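Local atomic coordinates of fatty acid-binding protein TM_1468 (Thermotoga maritima, PDB entry 1VPV), a protein that binds long-chain fatty acids such as palmitate and may take part in lipid transport or fatty acid metabolism. Residues Lys16-Thr22 with Asp34-Leu40; Thr22-Pro26 with Ala133-Pro138; Glu50-Arg54 with Ser274-Val279; Tyr63-Arg67 with Val247-Asn251. All coordinates share one frame; numbering follows the deposited sequence.

Interactions 1, 2 and 3 all reach the bound palmitate, whose carboxylate end is held by Ser-108 and Thr-75. Leu-40 of interaction 1 and Val-279 of interaction 3 lie near the carboxyl end, Ser-134 and Gly-135 of interaction 2 and Met-276 of interaction 3 near the tail. Interactions 1 and 2 share Thr-22, their centres about 9 Å apart. Interaction 3 is tied to interaction 1 by Asp-52 N and Leu-40 O, 2.9 Å apart, and to interaction 2 by Asp-24 OD1 and Gly-277 N, 2.8 Å apart. Interaction 4 stands about 10 Å from interaction 3, centre to centre, joined to it by a weak hydrogen bond between Tyr-63 OH and Met-276 O (2.6 Å).

Interaction 1 (Lys16-Thr22 with Asp34-Leu40); sequences KILVDST and DIDSIPL. With PLM (palmitic acid), chain D.
Lys-16 passes the CB of Asp-36 on its way to the carboxylate of Asp-34. Its CG is anti to the backbone nitrogen and the chain bends at chi2 (83°): CD comes within 4.0 Å of Asp-34 OD1, CE lies 3.4 Å from OD1 and 3.8 Å from Asp-36 CB, and NZ makes a 2.6 Å salt bridge to Asp-34 OD1, on the syn side and 25° out of the carboxylate plane. Asp-34 OD2 is hydrogen-bonded to the Tyr-95 hydroxyl. Strands 15-20 and 35-43 run parallel in a beta-alpha-beta unit with helix 29-32 between. Asp-36 N to Ile-17 O, Val-19 N to Asp-36 O and Ile-38 N to Val-19 O form the ladder. Ile-17 CG2 meets Ile-35 CG1 at 3.9 Å on the face covered by helix 138-149, whereas Leu-18 CD1 lies 4.0 Å from Ile-38 CB on the other. Just past strand 15-20, Ser-21 OG accepts from Leu-40 N at 3.0 Å, nearly straight (173°), and Leu-40 CD2 approaches palmitate C2 to 3.4 Å.

Interaction 2 (Thr22-Pro26 with Ala133-Pro138); sequences TADVP and ASGAIP. With PLM (palmitic acid), chain D.
Asp-24 and Ser-134 make the polar link between the loop after strand 15-20 and the loop that leads into helix 138-149. Ser-134 OG gives a hydrogen bond of 2.6 Å to Asp-24 OD2, meeting it on the anti side and 20° out of the carboxylate plane. The serine hydroxyl reaches it by standing trans to its own backbone nitrogen (chi1 178°). Asp-24 OD1 accepts from the backbone nitrogen of Gly-277, so both carboxylate oxygens are engaged.

Apolar contacts lie alongside. The methyl of Ala-23 sits against the branch of Ile-137, CB to CG2 at 3.5 Å. Pro-138 packs on the loop through CB and CG, its CB 4.2 Å from Val-25 CG2 and 4.1 Å from Pro-26 CD. Ile-245 of strand 241-248 touches both prolines. Separately, Pro-138 CG comes close to a carbonyl, 3.3 Å from Ala-23 O.

Palmitate supplies a further kind of contact, its CD atom 3.6 Å from Ser-134 CB and its terminal CG 3.6 Å from Gly-135 N. Buried and bonded through both oxygens, the Asp-24 carboxylate is probably fixed in rotation; it takes up the hydroxyl of Ser-134, while CB of the same residue faces the fatty acid tail.

Interaction 3 (Glu50-Arg54 with Ser274-Val279); sequences EPDER and SPMGKV. With PLM (palmitic acid), chain D.
Asp-52 receives the start of helix 278-284 on its two carboxylate oxygens. Lys-278 N bonds to OD1 at 2.9 Å and Val-279 N to OD2 at 3.1 Å, the donors standing 54° and 71° out of the carboxylate plane, so the helix end meets the group from above it. Gly-277 takes the N-cap position, with its CA 3.6 Å from Asp-52 OD1. The Lys-278 side chain extends past Asp-52 in the opposite direction, and its NZ bonds to Glu-50 OE1 at 2.6 Å, through the anti lone pair, and to Pro-51 O at 2.7 Å. At the other end of the contact, Arg-54 grips Pro-275 O end-on with NH1 and NH2, each 3.2 Å away and with the oxygen in the guanidinium plane; bends at chi2 and chi3 curl the chain back to reach it.

A second shell sets these groups. Asp-52 OD2 also takes a hydrogen bond from Ser-21, Glu-50 OE2 pairs with Arg-65, and Lys-278 NZ has a further salt bridge to Glu-58. Arg-54 NH2 bonds to Val-25 O as well. The contact thus ties the end of strand 49-51 to the turn between strand 267-275 of the other sheet and helix 278-284, whose Val-279 CG1 lies 3.9 Å from palmitate C4. An acidic side chain at the helix's amino end is consistent with a favourable charge-dipole interaction, which would tend to keep Asp-52 ionised.

Interaction 4 (Tyr63-Arg67 with Val247-Asn251); sequences YKRIR and VHADN
Tyr-63 and Arg-67, one turn apart on helix 56-68, both close on Asp-250, in the loop that follows strand 241-248, part of the sheet that also holds strand 267-275 in this DegV-family fold. Arg-67 grips Asp-250 side-on through NE and NH2, with one nitrogen to each of two acceptors: NE bonds to Asp-250 OD2 at 2.8 Å as part of a salt bridge, and NH2 to the backbone oxygen of Asp-250 at 3.1 Å. Extended from CG to NE, the arginine meets OD2 on the anti side, and the guanidinium and carboxylate planes are turned 63° apart. The carboxylate lies instead nearly parallel to the tyrosine ring, 12° from it, and Asp-250 CB makes a CH-pi contact over the ring face, 3.6 Å from the centroid.

At the far end of the ring, Tyr-63 OH makes a weak hydrogen bond to Met-276 O, linking the helix to the loop after the neighbouring strand 267-275. Past Asp-250, the backbone turns back on the strand: Asn-251 N is satisfied by His-248 ND1, in a bond of 160° at the nitrogen's hydrogen. Asn-251 is itself the N-cap of helix 252-263, its OD1 taking the backbone N-H of Gly-254 while ND2 donates to Gly-287 O.

Interaction 1 (Lys16-Thr22 with Asp34-Leu40)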
loop_
_atom_site.group_PDB
_atom_site.type_symbol
_atom_site.label_atom_id
_atom_site.label_comp_id
_atom_site.label_asym_id
_atom_site.label_seq_id
_atom_site.Cartn_x
_atom_site.Cartn_y
_atom_site.Cartn_z
ATOM N N LYS A 16 -6.327 -18.462 -0.386
ATOM C CA LYS A 16 -5.078 -17.692 -0.488
ATOM C C LYS A 16 -5.403 -16.230 -0.685
ATOM O O LYS A 16 -6.327 -15.898 -1.434
ATOM C CB LYS A 16 -4.263 -18.121 -1.701
ATOM C CG LYS A 16 -2.859 -17.528 -1.719
ATOM C CD LYS A 16 -1.921 -18.374 -0.842
ATOM C CE LYS A 16 -0.739 -17.582 -0.370
ATOM N NZ LYS A 16 0.093 -18.446 0.488
ATOM N N ILE A 17 -4.634 -15.356 -0.043
ATOM C CA ILE A 17 -4.767 -13.933 -0.283
ATOM C C ILE A 17 -3.480 -13.480 -0.969
ATOM O O ILE A 17 -2.383 -13.766 -0.514
ATOM C CB ILE A 17 -4.992 -13.152 1.014
ATOM C CG1 ILE A 17 -6.347 -13.510 1.608
ATOM C CG2 ILE A 17 -4.901 -11.640 0.768
ATOM C CD1 ILE A 17 -6.583 -12.985 3.044
ATOM N N LEU A 18 -3.629 -12.785 -2.084
ATOM C CA LEU A 18 -2.491 -12.237 -2.793
ATOM C C LEU A 18 -2.611 -10.714 -2.842
ATOM O O LEU A 18 -3.663 -10.181 -3.204
ATOM C CB LEU A 18 -2.464 -12.801 -4.208
ATOM C CG LEU A 18 -1.330 -12.316 -5.094
ATOM C CD1 LEU A 18 -0.016 -12.866 -4.623
ATOM C CD2 LEU A 18 -1.631 -12.762 -6.521
ATOM N N VAL A 19 -1.561 -10.006 -2.453
ATOM C CA VAL A 19 -1.478 -8.554 -2.773
ATOM C C VAL A 19 -0.293 -8.394 -3.726
ATOM O O VAL A 19 0.503 -9.308 -3.903
ATOM C CB VAL A 19 -1.305 -7.661 -1.525
ATOM C CG1 VAL A 19 -2.471 -7.884 -0.513
ATOM C CG2 VAL A 19 0.054 -7.917 -0.841
ATOM N N ASP A 20 -0.195 -7.238 -4.355
ATOM C CA ASP A 20 0.938 -6.909 -5.176
ATOM C C ASP A 20 1.997 -6.190 -4.342
ATOM O O ASP A 20 1.722 -5.777 -3.212
ATOM C CB ASP A 20 0.488 -6.104 -6.382
ATOM C CG ASP A 20 -0.021 -4.724 -6.018
ATOM O OD1 ASP A 20 0.794 -3.873 -5.545
ATOM O OD2 ASP A 20 -1.233 -4.499 -6.247
ATOM N N SER A 21 3.217 -6.073 -4.885
ATOM C CA SER A 21 4.342 -5.541 -4.111
ATOM C C SER A 21 4.142 -4.083 -3.657
ATOM O O SER A 21 4.743 -3.645 -2.678
ATOM C CB SER A 21 5.626 -5.632 -4.908
ATOM O OG SER A 21 5.493 -4.894 -6.095
ATOM N N THR A 22 3.292 -3.350 -4.370
ATOM C CA THR A 22 2.936 -1.986 -3.980
ATOM C C THR A 22 2.060 -1.898 -2.718
ATOM O O THR A 22 1.800 -0.818 -2.268
ATOM C CB THR A 22 2.191 -1.226 -5.112
ATOM O OG1 THR A 22 0.843 -1.666 -5.192
ATOM C CG2 THR A 22 2.850 -1.470 -6.423
ATOM N N ASP A 34 -1.343 -15.613 6.019
ATOM C CA ASP A 34 -1.229 -16.346 4.734
ATOM C C ASP A 34 -1.508 -15.409 3.510
ATOM O O ASP A 34 -2.424 -15.617 2.691
ATOM C CB ASP A 34 -2.114 -17.603 4.741
ATOM C CG ASP A 34 -1.810 -18.544 3.557
ATOM O OD1 ASP A 34 -0.737 -18.366 2.940
ATOM O OD2 ASP A 34 -2.617 -19.459 3.247
ATOM N N ILE A 35 -0.723 -14.339 3.453
ATOM C CA ILE A 35 -0.794 -13.375 2.395
ATOM C C ILE A 35 0.546 -13.447 1.625
ATOM O O ILE A 35 1.610 -13.383 2.219
ATOM C CB ILE A 35 -0.990 -11.962 2.947
ATOM C CG1 ILE A 35 -2.334 -11.825 3.665
ATOM C CG2 ILE A 35 -0.862 -10.915 1.835
ATOM C CD1 ILE A 35 -2.438 -10.567 4.490
ATOM N N ASP A 36 0.452 -13.565 0.303
ATOM C CA ASP A 36 1.585 -13.588 -0.584
ATOM C C ASP A 36 1.653 -12.248 -1.292
ATOM O O ASP A 36 0.637 -11.549 -1.420
ATOM C CB ASP A 36 1.356 -14.691 -1.613
ATOM C CG ASP A 36 2.638 -15.166 -2.300
ATOM O OD1 ASP A 36 3.743 -14.649 -2.005
ATOM O OD2 ASP A 36 2.505 -16.071 -3.160
ATOM N N SER A 37 2.847 -11.919 -1.773
ATOM C CA SER A 37 3.115 -10.683 -2.481
ATOM C C SER A 37 3.618 -10.980 -3.910
ATOM O O SER A 37 4.575 -11.726 -4.083
ATOM C CB SER A 37 4.173 -9.875 -1.712
ATOM O OG SER A 37 4.215 -8.548 -2.195
ATOM N N ILE A 38 2.960 -10.421 -4.928
ATOM C CA ILE A 38 3.421 -10.611 -6.307
ATOM C C ILE A 38 4.210 -9.373 -6.744
ATOM O O ILE A 38 3.715 -8.275 -6.632
ATOM C CB ILE A 38 2.280 -10.937 -7.315
ATOM C CG1 ILE A 38 2.848 -11.066 -8.721
ATOM C CG2 ILE A 38 1.154 -9.891 -7.286
ATOM C CD1 ILE A 38 1.835 -11.593 -9.727
ATOM N N PRO A 39 5.459 -9.563 -7.214
ATOM C CA PRO A 39 6.302 -8.413 -7.546
ATOM C C PRO A 39 5.862 -7.629 -8.787
ATOM O O PRO A 39 5.560 -8.214 -9.828
ATOM C CB PRO A 39 7.694 -9.029 -7.801
ATOM C CG PRO A 39 7.586 -10.483 -7.486
ATOM C CD PRO A 39 6.147 -10.853 -7.440
ATOM N N LEU A 40 5.847 -6.310 -8.667
ATOM C CA LEU A 40 5.932 -5.479 -9.848
ATOM C C LEU A 40 7.427 -5.295 -10.179
ATOM O O LEU A 40 8.306 -5.813 -9.477
ATOM C CB LEU A 40 5.241 -4.129 -9.622
ATOM C CG LEU A 40 3.736 -4.085 -9.827
ATOM C CD1 LEU A 40 3.002 -4.828 -8.693
ATOM C CD2 LEU A 40 3.252 -2.657 -9.927
HETATM C C1 PLM D . 2.951 0.267 -12.074
HETATM O O1 PLM D . 1.963 -0.330 -12.596
HETATM O O2 PLM D . 3.988 0.559 -12.751
HETATM C C2 PLM D . 2.874 0.603 -10.603
HETATM C C3 PLM D . 2.550 2.068 -10.388
HETATM C C4 PLM D . 2.622 2.405 -8.905
HETATM C C5 PLM D . 2.365 3.898 -8.723
HETATM C C6 PLM D . 2.427 4.316 -7.276
HETATM C C7 PLM D . 2.105 5.790 -7.079
HETATM C C8 PLM D . 2.565 6.274 -5.707
HETATM C C9 PLM D . 1.647 5.786 -4.607
HETATM C CA PLM D . 2.140 6.187 -3.231
HETATM C CB PLM D . 1.118 5.819 -2.167
HETATM C CC PLM D . 1.731 5.949 -0.776
HETATM C CD PLM D . 0.689 5.749 0.344
HETATM C CE PLM D . 1.329 5.656 1.718
HETATM C CF PLM D . 0.306 5.644 2.843
HETATM C CG PLM D . -0.263 4.247 3.108
HETATM O O HOH W 1 3.444 -6.246 -0.563
#

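Interaction 2 (Thr22-Pro26 with Ala133-Pro138)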
loop_
_atom_site.group_PDB
_atom_site.type_symbol
_atom_site.label_atom_id
_atom_site.label_comp_id
_atom_site.label_asym_id
_atom_site.label_seq_id
_atom_site.Cartn_x
_atom_site.Cartn_y
_atom_site.Cartn_z
ATOM N N THR A 22 3.292 -3.350 -4.370
ATOM C CA THR A 22 2.936 -1.986 -3.980
ATOM C C THR A 22 2.060 -1.898 -2.718
ATOM O O THR A 22 1.800 -0.818 -2.268
ATOM C CB THR A 22 2.191 -1.226 -5.112
ATOM O OG1 THR A 22 0.843 -1.666 -5.192
ATOM C CG2 THR A 22 2.850 -1.470 -6.423
ATOM N N ALA A 23 1.596 -3.026 -2.200
ATOM C CA ALA A 23 0.928 -3.075 -0.901
ATOM C C ALA A 23 1.858 -2.875 0.305
ATOM O O ALA A 23 1.366 -2.599 1.415
ATOM C CB ALA A 23 0.133 -4.406 -0.727
ATOM N N ASP A 24 3.174 -3.039 0.096
ATOM C CA ASP A 24 4.169 -2.850 1.156
ATOM C C ASP A 24 3.714 -3.588 2.422
ATOM O O ASP A 24 3.674 -3.018 3.521
ATOM C CB ASP A 24 4.356 -1.356 1.461
ATOM C CG ASP A 24 4.828 -0.550 0.259
ATOM O OD1 ASP A 24 5.485 -1.129 -0.638
ATOM O OD2 ASP A 24 4.567 0.693 0.227
ATOM N N VAL A 25 3.350 -4.852 2.247
ATOM C CA VAL A 25 2.800 -5.677 3.316
ATOM C C VAL A 25 3.844 -5.950 4.399
ATOM O O VAL A 25 5.005 -6.280 4.077
ATOM C CB VAL A 25 2.206 -7.032 2.759
ATOM C CG1 VAL A 25 3.302 -7.949 2.217
ATOM C CG2 VAL A 25 1.366 -7.747 3.830
ATOM N N PRO A 26 3.459 -5.810 5.689
ATOM C CA PRO A 26 4.463 -6.043 6.757
ATOM C C PRO A 26 5.034 -7.438 6.661
ATOM O O PRO A 26 4.296 -8.372 6.340
ATOM C CB PRO A 26 3.668 -5.841 8.040
ATOM C CG PRO A 26 2.493 -4.933 7.606
ATOM C CD PRO A 26 2.150 -5.428 6.238
ATOM N N ALA A 133 -3.197 2.120 -2.216
ATOM C CA ALA A 133 -1.840 1.722 -2.501
ATOM C C ALA A 133 -1.062 1.697 -1.189
ATOM O O ALA A 133 -1.523 2.279 -0.197
ATOM C CB ALA A 133 -1.222 2.656 -3.471
ATOM N N SER A 134 0.072 0.979 -1.212
ATOM C CA SER A 134 1.047 0.914 -0.136
ATOM C C SER A 134 0.385 0.401 1.111
ATOM O O SER A 134 -0.473 -0.477 1.001
ATOM C CB SER A 134 1.716 2.260 0.084
ATOM O OG SER A 134 2.634 2.207 1.170
ATOM N N GLY A 135 0.781 0.922 2.291
ATOM C CA GLY A 135 0.386 0.322 3.600
ATOM C C GLY A 135 -1.117 0.312 3.892
ATOM O O GLY A 135 -1.577 -0.279 4.882
ATOM N N ALA A 136 -1.917 0.977 3.076
ATOM C CA ALA A 136 -3.344 0.891 3.283
ATOM C C ALA A 136 -3.910 -0.436 2.769
ATOM O O ALA A 136 -4.905 -0.892 3.284
ATOM C CB ALA A 136 -4.044 2.046 2.653
ATOM N N ILE A 137 -3.280 -1.056 1.773
ATOM C CA ILE A 137 -3.839 -2.256 1.130
ATOM C C ILE A 137 -3.896 -3.486 2.033
ATOM O O ILE A 137 -4.863 -4.257 1.959
ATOM C CB ILE A 137 -3.094 -2.618 -0.176
ATOM C CG1 ILE A 137 -3.541 -1.691 -1.299
ATOM C CG2 ILE A 137 -3.355 -4.116 -0.607
ATOM C CD1 ILE A 137 -2.547 -1.604 -2.426
ATOM N N PRO A 138 -2.865 -3.706 2.860
ATOM C CA PRO A 138 -2.918 -4.858 3.762
ATOM C C PRO A 138 -4.010 -4.794 4.825
ATOM O O PRO A 138 -4.355 -5.824 5.417
ATOM C CB PRO A 138 -1.547 -4.840 4.449
ATOM C CG PRO A 138 -0.700 -3.925 3.621
ATOM C CD PRO A 138 -1.609 -2.964 2.980
HETATM C C1 PLM D . 2.951 0.267 -12.074
HETATM O O1 PLM D . 1.963 -0.330 -12.596
HETATM O O2 PLM D . 3.988 0.559 -12.751
HETATM C C2 PLM D . 2.874 0.603 -10.603
HETATM C C3 PLM D . 2.550 2.068 -10.388
HETATM C C4 PLM D . 2.622 2.405 -8.905
HETATM C C5 PLM D . 2.365 3.898 -8.723
HETATM C C6 PLM D . 2.427 4.316 -7.276
HETATM C C7 PLM D . 2.105 5.790 -7.079
HETATM C C8 PLM D . 2.565 6.274 -5.707
HETATM C C9 PLM D . 1.647 5.786 -4.607
HETATM C CA PLM D . 2.140 6.187 -3.231
HETATM C CB PLM D . 1.118 5.819 -2.167
HETATM C CC PLM D . 1.731 5.949 -0.776
HETATM C CD PLM D . 0.689 5.749 0.344
HETATM C CE PLM D . 1.329 5.656 1.718
HETATM C CF PLM D . 0.306 5.644 2.843
HETATM C CG PLM D . -0.263 4.247 3.108
#

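Interaction 3 (Glu50-Arg54 with Ser274-Val279)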
loop_
_atom_site.group_PDB
_atom_site.type_symbol
_atom_site.label_atom_id
_atom_site.label_comp_id
_atom_site.label_asym_id
_atom_site.label_seq_id
_atom_site.Cartn_x
_atom_site.Cartn_y
_atom_site.Cartn_z
ATOM N N GLU A 50 14.611 -5.049 -12.164
ATOM C CA GLU A 50 14.563 -5.859 -10.928
ATOM C C GLU A 50 13.157 -6.030 -10.423
ATOM O O GLU A 50 12.302 -5.161 -10.634
ATOM C CB GLU A 50 15.430 -5.310 -9.809
ATOM C CG GLU A 50 15.216 -3.886 -9.460
ATOM C CD GLU A 50 16.260 -3.405 -8.486
ATOM O OE1 GLU A 50 16.277 -3.927 -7.357
ATOM O OE2 GLU A 50 17.086 -2.536 -8.847
ATOM N N PRO A 51 12.868 -7.193 -9.830
ATOM C CA PRO A 51 11.555 -7.339 -9.224
ATOM C C PRO A 51 11.470 -6.751 -7.795
ATOM O O PRO A 51 12.487 -6.625 -7.094
ATOM C CB PRO A 51 11.313 -8.838 -9.286
ATOM C CG PRO A 51 12.712 -9.455 -9.284
ATOM C CD PRO A 51 13.666 -8.428 -9.787
ATOM N N ASP A 52 10.251 -6.350 -7.405
ATOM C CA ASP A 52 9.961 -5.788 -6.075
ATOM C C ASP A 52 9.618 -6.931 -5.109
ATOM O O ASP A 52 8.450 -7.151 -4.775
ATOM C CB ASP A 52 8.816 -4.774 -6.231
ATOM C CG ASP A 52 8.552 -3.913 -4.972
ATOM O OD1 ASP A 52 9.203 -4.071 -3.935
ATOM O OD2 ASP A 52 7.643 -3.056 -5.013
ATOM N N GLU A 53 10.635 -7.690 -4.678
ATOM C CA GLU A 53 10.411 -8.837 -3.776
ATOM C C GLU A 53 10.261 -8.374 -2.329
ATOM O O GLU A 53 11.049 -7.544 -1.881
ATOM C CB GLU A 53 11.593 -9.801 -3.816
ATOM C CG GLU A 53 11.816 -10.525 -5.126
ATOM C CD GLU A 53 10.801 -11.627 -5.446
ATOM O OE1 GLU A 53 9.929 -11.959 -4.610
ATOM O OE2 GLU A 53 10.899 -12.172 -6.569
ATOM N N ARG A 54 9.291 -8.924 -1.593
ATOM C CA ARG A 54 9.091 -8.558 -0.187
ATOM C C ARG A 54 10.031 -9.340 0.682
ATOM O O ARG A 54 9.627 -10.276 1.350
ATOM C CB ARG A 54 7.662 -8.814 0.340
ATOM C CG ARG A 54 6.623 -7.846 -0.036
ATOM C CD ARG A 54 6.952 -6.377 0.259
ATOM N NE ARG A 54 6.713 -5.887 1.626
ATOM C CZ ARG A 54 7.020 -4.643 2.009
ATOM N NH1 ARG A 54 7.573 -3.799 1.153
ATOM N NH2 ARG A 54 6.814 -4.237 3.249
ATOM N N SER A 274 5.960 -0.759 8.347
ATOM C CA SER A 274 6.356 -1.467 7.132
ATOM C C SER A 274 7.151 -0.583 6.162
ATOM O O SER A 274 6.665 0.466 5.706
ATOM C CB SER A 274 5.116 -1.971 6.406
ATOM O OG SER A 274 5.461 -2.801 5.324
ATOM N N PRO A 275 8.357 -1.012 5.811
ATOM C CA PRO A 275 9.105 -0.227 4.842
ATOM C C PRO A 275 8.445 -0.259 3.453
ATOM O O PRO A 275 7.926 -1.278 3.040
ATOM C CB PRO A 275 10.463 -0.917 4.801
ATOM C CG PRO A 275 10.217 -2.269 5.274
ATOM C CD PRO A 275 9.090 -2.203 6.247
HETATM N N MSE A 276 8.459 0.851 2.747
HETATM C CA MSE A 276 7.884 0.872 1.403
HETATM C C MSE A 276 8.821 0.152 0.430
HETATM O O MSE A 276 10.065 0.318 0.477
HETATM C CB MSE A 276 7.638 2.309 0.942
HETATM C CG MSE A 276 6.582 3.018 1.709
HETATM SE SE MSE A 276 6.700 5.020 1.691
HETATM C CE MSE A 276 4.770 5.436 1.221
ATOM N N GLY A 277 8.216 -0.656 -0.438
ATOM C CA GLY A 277 8.975 -1.462 -1.409
ATOM C C GLY A 277 9.631 -0.640 -2.516
ATOM O O GLY A 277 9.639 0.590 -2.484
ATOM N N LYS A 278 10.176 -1.340 -3.502
ATOM C CA LYS A 278 10.932 -0.696 -4.591
ATOM C C LYS A 278 10.043 0.189 -5.480
ATOM O O LYS A 278 10.410 1.300 -5.842
ATOM C CB LYS A 278 11.670 -1.742 -5.464
ATOM C CG LYS A 278 12.449 -2.805 -4.700
ATOM C CD LYS A 278 13.354 -3.587 -5.659
ATOM C CE LYS A 278 14.133 -4.696 -4.958
ATOM N NZ LYS A 278 14.750 -5.571 -5.985
ATOM N N VAL A 279 8.872 -0.309 -5.824
ATOM C CA VAL A 279 7.969 0.438 -6.702
ATOM C C VAL A 279 7.418 1.693 -6.010
ATOM O O VAL A 279 7.473 2.794 -6.552
ATOM C CB VAL A 279 6.848 -0.470 -7.220
ATOM C CG1 VAL A 279 5.844 0.313 -8.015
ATOM C CG2 VAL A 279 7.452 -1.560 -8.106
HETATM C C1 PLM D . 2.951 0.267 -12.074
HETATM O O1 PLM D . 1.963 -0.330 -12.596
HETATM O O2 PLM D . 3.988 0.559 -12.751
HETATM C C2 PLM D . 2.874 0.603 -10.603
HETATM C C3 PLM D . 2.550 2.068 -10.388
HETATM C C4 PLM D . 2.622 2.405 -8.905
HETATM C C5 PLM D . 2.365 3.898 -8.723
HETATM C C6 PLM D . 2.427 4.316 -7.276
HETATM C C7 PLM D . 2.105 5.790 -7.079
HETATM C C8 PLM D . 2.565 6.274 -5.707
HETATM C C9 PLM D . 1.647 5.786 -4.607
HETATM C CA PLM D . 2.140 6.187 -3.231
HETATM C CB PLM D . 1.118 5.819 -2.167
HETATM C CC PLM D . 1.731 5.949 -0.776
HETATM C CD PLM D . 0.689 5.749 0.344
HETATM C CE PLM D . 1.329 5.656 1.718
HETATM C CF PLM D . 0.306 5.644 2.843
HETATM C CG PLM D . -0.263 4.247 3.108
#

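Interaction 4 (Tyr63-Arg67 with Val247-Asn251)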
loop_
_atom_site.group_PDB
_atom_site.type_symbol
_atom_site.label_atom_id
_atom_site.label_comp_id
_atom_site.label_asym_id
_atom_site.label_seq_id
_atom_site.Cartn_x
_atom_site.Cartn_y
_atom_site.Cartn_z
ATOM N N TYR A 63 17.197 0.594 -1.350
ATOM C CA TYR A 63 17.235 1.894 -0.721
ATOM C C TYR A 63 18.618 2.503 -0.913
ATOM O O TYR A 63 18.756 3.683 -1.156
ATOM C CB TYR A 63 16.926 1.799 0.795
ATOM C CG TYR A 63 15.463 1.629 1.199
ATOM C CD1 TYR A 63 14.410 2.025 0.369
ATOM C CD2 TYR A 63 15.139 1.118 2.458
ATOM C CE1 TYR A 63 13.079 1.887 0.778
ATOM C CE2 TYR A 63 13.818 0.999 2.871
ATOM C CZ TYR A 63 12.797 1.381 2.034
ATOM O OH TYR A 63 11.477 1.234 2.458
ATOM N N LYS A 64 19.640 1.685 -0.778
ATOM C CA LYS A 64 20.968 2.178 -0.857
ATOM C C LYS A 64 21.249 2.615 -2.301
ATOM O O LYS A 64 21.736 3.725 -2.514
ATOM C CB LYS A 64 21.933 1.099 -0.366
ATOM C CG LYS A 64 23.357 1.532 -0.257
ATOM C CD LYS A 64 24.297 0.333 -0.131
ATOM C CE LYS A 64 24.639 -0.279 -1.494
ATOM N NZ LYS A 64 25.872 0.309 -2.121
ATOM N N ARG A 65 20.896 1.760 -3.271
ATOM C CA ARG A 65 21.111 2.030 -4.687
ATOM C C ARG A 65 20.288 3.205 -5.219
ATOM O O ARG A 65 20.804 3.968 -6.001
ATOM C CB ARG A 65 20.894 0.780 -5.539
ATOM C CG ARG A 65 22.074 -0.264 -5.415
ATOM C CD ARG A 65 21.863 -1.583 -6.193
ATOM N NE ARG A 65 20.658 -2.272 -5.722
ATOM C CZ ARG A 65 19.511 -2.357 -6.401
ATOM N NH1 ARG A 65 19.365 -1.791 -7.597
ATOM N NH2 ARG A 65 18.481 -2.992 -5.864
ATOM N N ILE A 66 19.051 3.412 -4.766
ATOM C CA ILE A 66 18.277 4.542 -5.259
ATOM C C ILE A 66 18.722 5.880 -4.632
ATOM O O ILE A 66 18.738 6.884 -5.321
ATOM C CB ILE A 66 16.731 4.345 -5.188
ATOM C CG1 ILE A 66 16.012 5.442 -5.987
ATOM C CG2 ILE A 66 16.211 4.360 -3.765
ATOM C CD1 ILE A 66 14.604 5.069 -6.381
ATOM N N ARG A 67 19.114 5.904 -3.367
ATOM C CA ARG A 67 19.728 7.122 -2.801
ATOM C C ARG A 67 20.988 7.549 -3.577
ATOM O O ARG A 67 21.264 8.725 -3.729
ATOM C CB ARG A 67 20.082 6.895 -1.322
ATOM C CG ARG A 67 18.850 6.843 -0.397
ATOM C CD ARG A 67 19.237 6.875 1.090
ATOM N NE ARG A 67 18.052 6.986 1.953
ATOM C CZ ARG A 67 17.460 8.126 2.302
ATOM N NH1 ARG A 67 17.887 9.285 1.846
ATOM N NH2 ARG A 67 16.383 8.109 3.079
ATOM N N VAL A 247 4.178 3.620 7.301
ATOM C CA VAL A 247 5.062 3.312 6.174
ATOM C C VAL A 247 6.125 4.357 6.000
ATOM O O VAL A 247 5.957 5.518 6.370
ATOM C CB VAL A 247 4.321 3.126 4.822
ATOM C CG1 VAL A 247 3.360 1.942 4.903
ATOM C CG2 VAL A 247 3.602 4.396 4.443
ATOM N N HIS A 248 7.237 3.923 5.426
ATOM C CA HIS A 248 8.347 4.802 5.209
ATOM C C HIS A 248 9.244 4.256 4.108
ATOM O O HIS A 248 9.396 3.058 3.963
ATOM C CB HIS A 248 9.126 4.943 6.516
ATOM C CG HIS A 248 9.915 3.723 6.879
ATOM N ND1 HIS A 248 11.262 3.596 6.599
ATOM C CD2 HIS A 248 9.540 2.565 7.478
ATOM C CE1 HIS A 248 11.683 2.415 7.019
ATOM N NE2 HIS A 248 10.652 1.766 7.542
ATOM N N ALA A 249 9.837 5.163 3.351
ATOM C CA ALA A 249 10.881 4.840 2.402
ATOM C C ALA A 249 12.202 5.216 3.037
ATOM O O ALA A 249 12.685 6.341 2.897
ATOM C CB ALA A 249 10.667 5.612 1.085
ATOM N N ASP A 250 12.760 4.261 3.764
ATOM C CA ASP A 250 14.024 4.405 4.479
ATOM C C ASP A 250 14.051 5.618 5.356
ATOM O O ASP A 250 14.965 6.432 5.265
ATOM C CB ASP A 250 15.151 4.459 3.477
ATOM C CG ASP A 250 16.527 4.185 4.098
ATOM O OD1 ASP A 250 16.655 3.495 5.144
ATOM O OD2 ASP A 250 17.494 4.664 3.486
ATOM N N ASN A 251 13.017 5.762 6.186
ATOM C CA ASN A 251 12.908 6.877 7.150
ATOM C C ASN A 251 12.160 6.486 8.417
ATOM O O ASN A 251 11.051 6.969 8.722
ATOM C CB ASN A 251 12.223 8.066 6.493
ATOM C CG ASN A 251 12.388 9.346 7.299
ATOM O OD1 ASN A 251 12.836 9.327 8.455
ATOM N ND2 ASN A 251 12.048 10.460 6.686
#